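Long-range contacts in adenosine deaminase (Burkholderia ambifaria, PDB 4GXW), which binds zinc and is probably an amidohydrolase of the adenosine deaminase family that deaminates a purine such as adenine: residues Tyr67-Lys72 and Thr304-Asn309; Val42-Phe47 and Ala61-Phe66; Ile158-Asp163 and Arg194-Phe199. All coordinates share one frame; numbering follows the deposited sequence.

Contact 1: residues Tyr67-Lys72 and Thr304-Asn309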
loop_
_atom_site.group_PDB
_atom_site.type_symbol
_atom_site.label_atom_id
_atom_site.label_comp_id
_atom_site.label_asym_id
_atom_site.label_seq_id
_atom_site.Cartn_x
_atom_site.Cartn_y
_atom_site.Cartn_z
ATOM N N TYR A 67 11.915 3.357 -14.006
ATOM C CA TYR A 67 12.288 3.650 -12.618
ATOM C C TYR A 67 12.551 5.128 -12.329
ATOM O O TYR A 67 12.845 5.498 -11.192
ATOM C CB TYR A 67 13.491 2.801 -12.183
ATOM C CG TYR A 67 13.099 1.413 -11.712
ATOM C CD1 TYR A 67 12.851 0.396 -12.623
ATOM C CD2 TYR A 67 12.959 1.128 -10.357
ATOM C CE1 TYR A 67 12.486 -0.869 -12.203
ATOM C CE2 TYR A 67 12.594 -0.139 -9.922
ATOM C CZ TYR A 67 12.352 -1.132 -10.852
ATOM O OH TYR A 67 11.982 -2.394 -10.450
ATOM N N ALA A 68 12.443 5.968 -13.353
ATOM C CA ALA A 68 12.576 7.410 -13.162
ATOM C C ALA A 68 11.325 7.975 -12.498
ATOM O O ALA A 68 10.205 7.725 -12.948
ATOM C CB ALA A 68 12.831 8.104 -14.490
ATOM N N ARG A 69 11.528 8.735 -11.426
ATOM C CA ARG A 69 10.429 9.319 -10.669
ATOM C C ARG A 69 10.551 10.842 -10.669
ATOM O O ARG A 69 11.289 11.417 -9.864
ATOM C CB ARG A 69 10.433 8.770 -9.241
ATOM C CG ARG A 69 9.285 9.246 -8.372
ATOM C CD ARG A 69 7.951 8.756 -8.895
ATOM N NE ARG A 69 6.885 9.020 -7.936
ATOM C CZ ARG A 69 5.613 8.675 -8.112
ATOM N NH1 ARG A 69 5.241 8.048 -9.220
ATOM N NH2 ARG A 69 4.714 8.952 -7.175
ATOM N N GLY A 70 9.821 11.484 -11.580
ATOM C CA GLY A 70 9.958 12.912 -11.822
ATOM C C GLY A 70 9.026 13.800 -11.019
ATOM O O GLY A 70 8.317 13.326 -10.132
ATOM N N GLU A 71 9.016 15.092 -11.347
ATOM C CA GLU A 71 8.341 16.102 -10.524
ATOM C C GLU A 71 6.815 16.153 -10.688
ATOM O O GLU A 71 6.090 16.368 -9.715
ATOM C CB GLU A 71 8.965 17.483 -10.749
ATOM C CG GLU A 71 8.971 17.930 -12.197
ATOM C CD GLU A 71 9.647 19.272 -12.398
ATOM O OE1 GLU A 71 9.535 20.144 -11.510
ATOM O OE2 GLU A 71 10.292 19.454 -13.450
ATOM N N LYS A 72 6.331 15.969 -11.913
ATOM C CA LYS A 72 4.903 15.774 -12.149
ATOM C C LYS A 72 4.701 14.333 -12.592
ATOM O O LYS A 72 4.266 14.091 -13.717
ATOM C CB LYS A 72 4.397 16.703 -13.254
ATOM C CG LYS A 72 4.381 18.182 -12.919
ATOM C CD LYS A 72 3.452 18.915 -13.879
ATOM C CE LYS A 72 3.424 20.411 -13.623
ATOM N NZ LYS A 72 4.560 21.092 -14.292
ATOM N N THR A 304 9.385 0.822 -4.706
ATOM C CA THR A 304 10.585 0.950 -5.531
ATOM C C THR A 304 10.374 1.867 -6.731
ATOM O O THR A 304 11.332 2.444 -7.246
ATOM C CB THR A 304 11.119 -0.404 -5.997
ATOM O OG1 THR A 304 10.095 -1.074 -6.739
ATOM C CG2 THR A 304 11.552 -1.244 -4.805
ATOM N N LEU A 305 9.129 2.005 -7.174
ATOM C CA LEU A 305 8.816 2.869 -8.313
ATOM C C LEU A 305 8.554 4.313 -7.878
ATOM O O LEU A 305 8.856 5.251 -8.616
ATOM C CB LEU A 305 7.616 2.323 -9.083
ATOM C CG LEU A 305 7.810 0.921 -9.662
ATOM C CD1 LEU A 305 6.567 0.452 -10.395
ATOM C CD2 LEU A 305 9.014 0.863 -10.583
ATOM N N HIS A 306 8.002 4.488 -6.683
ATOM C CA HIS A 306 7.792 5.816 -6.104
ATOM C C HIS A 306 9.045 6.325 -5.396
ATOM O O HIS A 306 9.088 7.477 -4.972
ATOM C CB HIS A 306 6.652 5.795 -5.084
ATOM C CG HIS A 306 5.282 5.752 -5.690
ATOM N ND1 HIS A 306 4.153 6.084 -4.969
ATOM C CD2 HIS A 306 4.855 5.410 -6.926
ATOM C CE1 HIS A 306 3.089 5.947 -5.742
ATOM N NE2 HIS A 306 3.486 5.542 -6.934
ATOM N N LYS A 307 10.049 5.462 -5.256
ATOM C CA LYS A 307 11.273 5.792 -4.520
ATOM C C LYS A 307 10.967 6.219 -3.089
ATOM O O LYS A 307 11.466 7.245 -2.610
ATOM C CB LYS A 307 12.078 6.888 -5.227
ATOM C CG LYS A 307 12.522 6.535 -6.640
ATOM C CD LYS A 307 13.298 7.693 -7.268
ATOM C CE LYS A 307 13.683 7.397 -8.710
ATOM N NZ LYS A 307 14.304 8.567 -9.395
ATOM N N VAL A 308 10.151 5.428 -2.402
ATOM C CA VAL A 308 9.804 5.701 -1.015
ATOM C C VAL A 308 9.768 4.399 -0.214
ATOM O O VAL A 308 9.088 3.448 -0.594
ATOM C CB VAL A 308 8.460 6.497 -0.918
ATOM C CG1 VAL A 308 7.281 5.698 -1.497
ATOM C CG2 VAL A 308 8.174 6.948 0.512
ATOM N N ASN A 309 10.529 4.344 0.874
ATOM C CA ASN A 309 10.489 3.182 1.766
ATOM C C ASN A 309 9.549 3.482 2.956
ATOM O O ASN A 309 9.103 4.630 3.108
ATOM C CB ASN A 309 11.913 2.761 2.173
ATOM C CG ASN A 309 12.609 3.785 3.043
ATOM O OD1 ASN A 309 12.031 4.292 4.007
ATOM N ND2 ASN A 309 13.871 4.089 2.718
HETATM O O HOH W 1 8.708 5.607 -11.296
HETATM O O HOH W 2 7.191 9.556 -5.276
#
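Tyr67 and Leu305 bring the two backbones to 5.6 Å between CA atoms, and Arg69 and His306 follow at 6.3 Å as the chains run on. No direct hydrogen bond joins the segments. The guanidinium of Arg69 lies flat on the His306 ring, with centres 3.9 Å apart and planes at 18°. NH2 sits over the middle of the ring. Arg69 reaches it with CG anti to the backbone N (chi1 -177°) and a bend at chi2. The stack is also held from outside: Arg69 NH1 bonds Ser269 and His306 ND1 bonds Thr267. Two waters bridge the segments. One lies 2.7 Å from Leu305 O and within reach of Ala68 O. The other accepts from Arg69 NE at 2.7 Å and donates to His306 O. In the TIM-barrel fold of this family, the contact joins the loop after helix 62-67 to the short helix 303-306, which follows the zinc ligand Asp301. The His306 side chain is about 7 Å from the zinc ion. Leu305 CD2 makes a CH-pi contact over the face of the Tyr67 ring, 3.8 Å from its centroid. The hydroxyls of Tyr67 and Thr304 both have hydrogen-bond partners on the Gly40-Val42 loop. Lys307, with positive phi just past the helix, sends an extended chain along the loop. Its CD and CE pack on Arg69 CB, with CE 3.6 Å from that atom.

Contact 2: residues Val42-Phe47 and Ala61-Phe66; sequences VRHDTF and AEIDAF
His44 points the edge of its imidazole at Asp64, while Phe47, one turn further along the same helix, turns its ring toward Ile63 and Phe66. The His44 ring has a carboxylate oxygen in its plane at each nitrogen. NE2 donates to Asp64 OD1 in a weak bond, 3.4 Å long but nearly straight at 167°. The ring and the Asp64 carboxylate are turned 65° from each other. ND1 gives a shorter bond, 2.9 Å, to Asp45 OD1 of its own helix. The Asp45 bond, helped by the weak one to Asp64, probably sets the rotation of the ring, and the two charges would probably help to stabilise a protonated imidazole. In the helical layer outside the barrel strands, the contact packs the first turn of helix 44-54 against the short helix 62-67, away from the zinc site. Beside the polar pair the contact is apolar. Ile63 CG2 lies 3.8 Å from Phe47 CD1 and also touches the His44 ring, so this one branch bridges both aromatic groups. Phe47 and Ile63 run past each other in opposite directions. Phe47 has CG anti to its own amide N, which carries the ring across to the second helix. There CZ meets Phe66 CD2 at 3.7 Å. These two rings meet obliquely, their planes at 64° and centroids 5.9 Å apart. Val79 of helix 77-87 touches both phenylalanines.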
loop_
_atom_site.group_PDB
_atom_site.type_symbol
_atom_site.label_atom_id
_atom_site.label_comp_id
_atom_site.label_asym_id
_atom_site.label_seq_id
_atom_site.Cartn_x
_atom_site.Cartn_y
_atom_site.Cartn_z
ATOM N N VAL A 42 9.354 -4.245 -6.881
ATOM C CA VAL A 42 10.471 -4.976 -7.464
ATOM C C VAL A 42 11.732 -4.114 -7.457
ATOM O O VAL A 42 11.715 -2.974 -7.932
ATOM C CB VAL A 42 10.135 -5.439 -8.902
ATOM C CG1 VAL A 42 11.305 -6.180 -9.513
ATOM C CG2 VAL A 42 8.883 -6.320 -8.891
ATOM N N ARG A 43 12.823 -4.653 -6.917
ATOM C CA ARG A 43 14.087 -3.919 -6.887
ATOM C C ARG A 43 14.602 -3.707 -8.307
ATOM O O ARG A 43 14.474 -4.597 -9.154
ATOM C CB ARG A 43 15.132 -4.685 -6.078
ATOM C CG ARG A 43 14.773 -4.901 -4.616
ATOM C CD ARG A 43 15.823 -5.768 -3.945
ATOM N NE ARG A 43 15.413 -6.204 -2.616
ATOM C CZ ARG A 43 15.967 -7.212 -1.961
ATOM N NH1 ARG A 43 16.978 -7.892 -2.497
ATOM N NH2 ARG A 43 15.511 -7.550 -0.767
ATOM N N HIS A 44 15.192 -2.542 -8.558
ATOM C CA HIS A 44 15.718 -2.232 -9.885
ATOM C C HIS A 44 16.594 -3.355 -10.436
ATOM O O HIS A 44 16.432 -3.770 -11.584
ATOM C CB HIS A 44 16.502 -0.919 -9.853
ATOM C CG HIS A 44 17.180 -0.590 -11.146
ATOM N ND1 HIS A 44 18.429 -1.073 -11.474
ATOM C CD2 HIS A 44 16.783 0.165 -12.196
ATOM C CE1 HIS A 44 18.773 -0.623 -12.667
ATOM N NE2 HIS A 44 17.791 0.128 -13.129
ATOM N N ASP A 45 17.502 -3.872 -9.616
ATOM C CA ASP A 45 18.423 -4.893 -10.106
ATOM C C ASP A 45 17.758 -6.262 -10.326
ATOM O O ASP A 45 18.212 -7.064 -11.148
ATOM C CB ASP A 45 19.649 -4.994 -9.197
ATOM C CG ASP A 45 20.502 -3.735 -9.227
ATOM O OD1 ASP A 45 20.239 -2.836 -10.058
ATOM O OD2 ASP A 45 21.448 -3.643 -8.419
ATOM N N THR A 46 16.677 -6.524 -9.607
ATOM C CA THR A 46 15.905 -7.732 -9.868
ATOM C C THR A 46 15.109 -7.590 -11.167
ATOM O O THR A 46 14.978 -8.548 -11.929
ATOM C CB THR A 46 14.997 -8.085 -8.678
ATOM O OG1 THR A 46 15.833 -8.356 -7.548
ATOM C CG2 THR A 46 14.148 -9.308 -8.982
ATOM N N PHE A 47 14.607 -6.380 -11.416
ATOM C CA PHE A 47 13.938 -6.053 -12.676
ATOM C C PHE A 47 14.900 -6.319 -13.842
ATOM O O PHE A 47 14.523 -6.930 -14.847
ATOM C CB PHE A 47 13.477 -4.588 -12.652
ATOM C CG PHE A 47 12.412 -4.252 -13.671
ATOM C CD1 PHE A 47 12.735 -4.076 -15.008
ATOM C CD2 PHE A 47 11.092 -4.067 -13.277
ATOM C CE1 PHE A 47 11.753 -3.753 -15.941
ATOM C CE2 PHE A 47 10.110 -3.744 -14.205
ATOM C CZ PHE A 47 10.441 -3.587 -15.534
ATOM N N ALA A 61 18.156 1.041 -20.714
ATOM C CA ALA A 61 17.655 2.415 -20.656
ATOM C C ALA A 61 16.124 2.530 -20.657
ATOM O O ALA A 61 15.571 3.521 -20.179
ATOM C CB ALA A 61 18.257 3.254 -21.779
ATOM N N GLU A 62 15.440 1.528 -21.204
ATOM C CA GLU A 62 13.980 1.506 -21.165
ATOM C C GLU A 62 13.548 1.141 -19.749
ATOM O O GLU A 62 12.478 1.541 -19.289
ATOM C CB GLU A 62 13.418 0.503 -22.174
ATOM C CG GLU A 62 12.667 1.115 -23.345
ATOM C CD GLU A 62 12.350 0.097 -24.424
ATOM O OE1 GLU A 62 11.991 -1.045 -24.079
ATOM O OE2 GLU A 62 12.481 0.430 -25.622
ATOM N N ILE A 63 14.404 0.395 -19.055
ATOM C CA ILE A 63 14.175 0.039 -17.658
ATOM C C ILE A 63 14.274 1.274 -16.764
ATOM O O ILE A 63 13.717 1.312 -15.666
ATOM C CB ILE A 63 15.186 -1.043 -17.196
ATOM C CG1 ILE A 63 14.894 -2.370 -17.902
ATOM C CG2 ILE A 63 15.146 -1.252 -15.681
ATOM C CD1 ILE A 63 15.959 -3.426 -17.692
ATOM N N ASP A 64 14.970 2.301 -17.239
ATOM C CA ASP A 64 15.247 3.450 -16.383
ATOM C C ASP A 64 14.259 4.608 -16.524
ATOM O O ASP A 64 14.158 5.444 -15.630
ATOM C CB ASP A 64 16.699 3.892 -16.534
ATOM C CG ASP A 64 17.669 2.794 -16.145
ATOM O OD1 ASP A 64 17.225 1.627 -16.074
ATOM O OD2 ASP A 64 18.859 3.083 -15.911
ATOM N N ALA A 65 13.521 4.649 -17.628
ATOM C CA ALA A 65 12.354 5.519 -17.697
ATOM C C ALA A 65 11.275 4.895 -16.816
ATOM O O ALA A 65 10.450 5.600 -16.229
ATOM C CB ALA A 65 11.869 5.667 -19.125
ATOM N N PHE A 66 11.297 3.565 -16.733
ATOM C CA PHE A 66 10.412 2.815 -15.844
ATOM C C PHE A 66 10.647 3.200 -14.382
ATOM O O PHE A 66 9.697 3.358 -13.614
ATOM C CB PHE A 66 10.626 1.303 -16.015
ATOM C CG PHE A 66 9.862 0.696 -17.164
ATOM C CD1 PHE A 66 8.776 1.354 -17.724
ATOM C CD2 PHE A 66 10.226 -0.545 -17.677
ATOM C CE1 PHE A 66 8.071 0.788 -18.776
ATOM C CE2 PHE A 66 9.525 -1.114 -18.729
ATOM C CZ PHE A 66 8.448 -0.445 -19.279
#

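Contact 3: residues Ile158-Asp163 and Arg194-Phe199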
loop_
_atom_site.group_PDB
_atom_site.type_symbol
_atom_site.label_atom_id
_atom_site.label_comp_id
_atom_site.label_asym_id
_atom_site.label_seq_id
_atom_site.Cartn_x
_atom_site.Cartn_y
_atom_site.Cartn_z
ATOM N N ILE A 158 -8.546 -7.450 -7.736
ATOM C CA ILE A 158 -9.237 -7.328 -9.005
ATOM C C ILE A 158 -8.577 -6.270 -9.881
ATOM O O ILE A 158 -8.224 -5.190 -9.394
ATOM C CB ILE A 158 -10.705 -6.928 -8.753
ATOM C CG1 ILE A 158 -11.426 -8.041 -7.977
ATOM C CG2 ILE A 158 -11.405 -6.562 -10.055
ATOM C CD1 ILE A 158 -12.688 -7.564 -7.288
ATOM N N ASP A 159 -8.348 -6.604 -11.151
ATOM C CA ASP A 159 -7.891 -5.654 -12.158
ATOM C C ASP A 159 -9.163 -5.027 -12.722
ATOM O O ASP A 159 -9.853 -5.631 -13.546
ATOM C CB ASP A 159 -7.111 -6.422 -13.236
ATOM C CG ASP A 159 -6.630 -5.551 -14.371
ATOM O OD1 ASP A 159 -7.041 -4.376 -14.480
ATOM O OD2 ASP A 159 -5.829 -6.082 -15.175
ATOM N N ARG A 160 -9.496 -3.825 -12.270
ATOM C CA ARG A 160 -10.794 -3.249 -12.614
ATOM C C ARG A 160 -10.914 -2.831 -14.078
ATOM O O ARG A 160 -12.000 -2.474 -14.533
ATOM C CB ARG A 160 -11.142 -2.082 -11.685
ATOM C CG ARG A 160 -10.401 -0.786 -11.999
ATOM C CD ARG A 160 -10.408 0.168 -10.796
ATOM N NE ARG A 160 -11.768 0.465 -10.347
ATOM C CZ ARG A 160 -12.115 0.781 -9.097
ATOM N NH1 ARG A 160 -11.196 0.885 -8.142
ATOM N NH2 ARG A 160 -13.400 0.997 -8.811
ATOM N N GLU A 161 -9.811 -2.876 -14.819
ATOM C CA GLU A 161 -9.855 -2.573 -16.246
ATOM C C GLU A 161 -10.353 -3.750 -17.070
ATOM O O GLU A 161 -10.664 -3.595 -18.251
ATOM C CB GLU A 161 -8.487 -2.094 -16.736
ATOM C CG GLU A 161 -8.050 -0.793 -16.062
ATOM C CD GLU A 161 -6.676 -0.332 -16.490
ATOM O OE1 GLU A 161 -6.259 -0.650 -17.628
ATOM O OE2 GLU A 161 -5.998 0.337 -15.683
ATOM N N GLN A 162 -10.441 -4.921 -16.448
ATOM C CA GLN A 162 -10.988 -6.100 -17.108
ATOM C C GLN A 162 -12.428 -6.338 -16.671
ATOM O O GLN A 162 -12.928 -5.692 -15.746
ATOM C CB GLN A 162 -10.106 -7.336 -16.853
ATOM C CG GLN A 162 -8.576 -7.098 -16.915
ATOM C CD GLN A 162 -8.095 -6.227 -18.076
ATOM O OE1 GLN A 162 -8.646 -6.266 -19.182
ATOM N NE2 GLN A 162 -7.037 -5.449 -17.831
ATOM N N ASP A 163 -13.099 -7.251 -17.370
ATOM C CA ASP A 163 -14.512 -7.560 -17.137
ATOM C C ASP A 163 -14.766 -8.068 -15.711
ATOM O O ASP A 163 -13.902 -8.724 -15.118
ATOM C CB ASP A 163 -14.944 -8.630 -18.147
ATOM C CG ASP A 163 -16.447 -8.826 -18.206
ATOM O OD1 ASP A 163 -16.982 -9.613 -17.395
ATOM O OD2 ASP A 163 -17.098 -8.212 -19.084
ATOM N N ARG A 194 -14.620 2.898 -14.329
ATOM C CA ARG A 194 -14.728 1.510 -13.888
ATOM C C ARG A 194 -15.169 1.500 -12.427
ATOM O O ARG A 194 -14.399 1.151 -11.523
ATOM C CB ARG A 194 -13.402 0.759 -14.067
ATOM C CG ARG A 194 -12.825 0.824 -15.476
ATOM C CD ARG A 194 -13.739 0.162 -16.493
ATOM N NE ARG A 194 -13.745 -1.290 -16.336
ATOM C CZ ARG A 194 -14.518 -2.114 -17.030
ATOM N NH1 ARG A 194 -15.369 -1.639 -17.930
ATOM N NH2 ARG A 194 -14.445 -3.421 -16.817
ATOM N N PRO A 195 -16.421 1.896 -12.178
ATOM C CA PRO A 195 -16.850 2.154 -10.800
ATOM C C PRO A 195 -16.993 0.870 -9.978
ATOM O O PRO A 195 -17.190 -0.216 -10.533
ATOM C CB PRO A 195 -18.194 2.855 -10.989
ATOM C CG PRO A 195 -18.711 2.295 -12.257
ATOM C CD PRO A 195 -17.500 2.164 -13.144
ATOM N N PRO A 196 -16.912 0.998 -8.651
ATOM C CA PRO A 196 -16.860 -0.202 -7.802
ATOM C C PRO A 196 -18.097 -1.100 -7.883
ATOM O O PRO A 196 -17.945 -2.320 -7.766
ATOM C CB PRO A 196 -16.666 0.376 -6.392
ATOM C CG PRO A 196 -17.175 1.800 -6.489
ATOM C CD PRO A 196 -16.782 2.242 -7.869
ATOM N N GLU A 197 -19.276 -0.524 -8.090
ATOM C CA GLU A 197 -20.488 -1.333 -8.172
ATOM C C GLU A 197 -20.500 -2.306 -9.355
ATOM O O GLU A 197 -21.238 -3.282 -9.358
ATOM C CB GLU A 197 -21.746 -0.455 -8.163
ATOM C CG GLU A 197 -21.926 0.458 -9.371
ATOM C CD GLU A 197 -21.313 1.842 -9.212
ATOM O OE1 GLU A 197 -20.349 2.010 -8.419
ATOM O OE2 GLU A 197 -21.795 2.772 -9.911
ATOM N N LEU A 198 -19.667 -2.044 -10.361
ATOM C CA LEU A 198 -19.538 -2.959 -11.484
ATOM C C LEU A 198 -19.115 -4.360 -11.019
ATOM O O LEU A 198 -19.447 -5.364 -11.655
ATOM C CB LEU A 198 -18.526 -2.395 -12.488
ATOM C CG LEU A 198 -18.253 -3.135 -13.795
ATOM C CD1 LEU A 198 -19.557 -3.320 -14.571
ATOM C CD2 LEU A 198 -17.219 -2.367 -14.626
ATOM N N PHE A 199 -18.405 -4.397 -9.892
ATOM C CA PHE A 199 -17.776 -5.608 -9.358
ATOM C C PHE A 199 -18.511 -6.172 -8.140
ATOM O O PHE A 199 -17.929 -6.881 -7.313
ATOM C CB PHE A 199 -16.303 -5.305 -9.054
ATOM C CG PHE A 199 -15.564 -4.833 -10.269
ATOM C CD1 PHE A 199 -15.036 -5.755 -11.161
ATOM C CD2 PHE A 199 -15.488 -3.481 -10.583
ATOM C CE1 PHE A 199 -14.406 -5.345 -12.321
ATOM C CE2 PHE A 199 -14.851 -3.063 -11.746
ATOM C CZ PHE A 199 -14.308 -3.995 -12.610
#
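Arg160 and Arg194 each use their guanidinium to hold backbone carbonyls of the opposite segment, and these hydrogen bonds dominate the contact. Arg160 grips Arg194 O side-on with two nitrogens, NE at 3.0 Å and NH2 at 2.9 Å. Both approach in the carbonyl plane. In return, Arg194 NE donates to Arg160 O at 2.8 Å, in an almost straight bond of 176°. The Arg194 chain bends at chi2 and again at chi3, which folds its guanidinium back onto the turn. Its NH2 reaches Gln162 O at 2.9 Å, but from above that carbonyl plane. The two side chains run antiparallel to each other, each toward the other's backbone, with guanidinium planes 81° apart.

Bonds within the first segment shape the target. Asp159 to Gln162 form a type I beta turn. Asp159 OD1 accepts from Glu161 N, an Asx turn, and OD2 accepts from Gln162 NE2. Asp159 also forms a salt bridge to Arg81.

Apolar contacts complete the join. The Phe199 ring fits against the strand end: CD1 lies 3.9 Å from Ile158 CG2, and CE2 and CZ pack on Arg160 CB. Aliphatic carbons also pack against the guanidinium groups. Pro196 CD lies beside Arg160 NH2, and Leu198 CD2, a neighbour within the same segment, sits over a face of the Arg194 guanidinium.

The contact links strand 151-159 to the loop before helix 200-208. It lies at the C-terminal end of the barrel strands, where the zinc is bound; the Arg160 side chain is about 9 Å from the ion. Arg160 NH1 bonds the backbone O of the zinc ligand His216. Arg160 thus ties Arg194 O of the loop to His216 O of strand 212-217, and probably helps to position that zinc ligand as a second-shell residue.

In the fold
Contacts 1 and 2 are neighbours, with centres about 11 Å apart. They meet at Val42 O, which lies 2.6 Å from Tyr67 OH and 2.8 Å from Thr304 OG1, both probable hydrogen bonds. Tyr67 also packs edge-to-face with His44 and Phe47, so its ring lies between the two contacts. Contact 3 stands apart: its centre is about 27 Å from that of contact 1 and about 29 Å from that of contact 2. Along the chain it is nested in the loop closed by contact 1. Contacts 1 and 3 each approach the zinc site: the side chains of His306 and Asp301 are about 4 Å apart, as are those of Arg160 and His216.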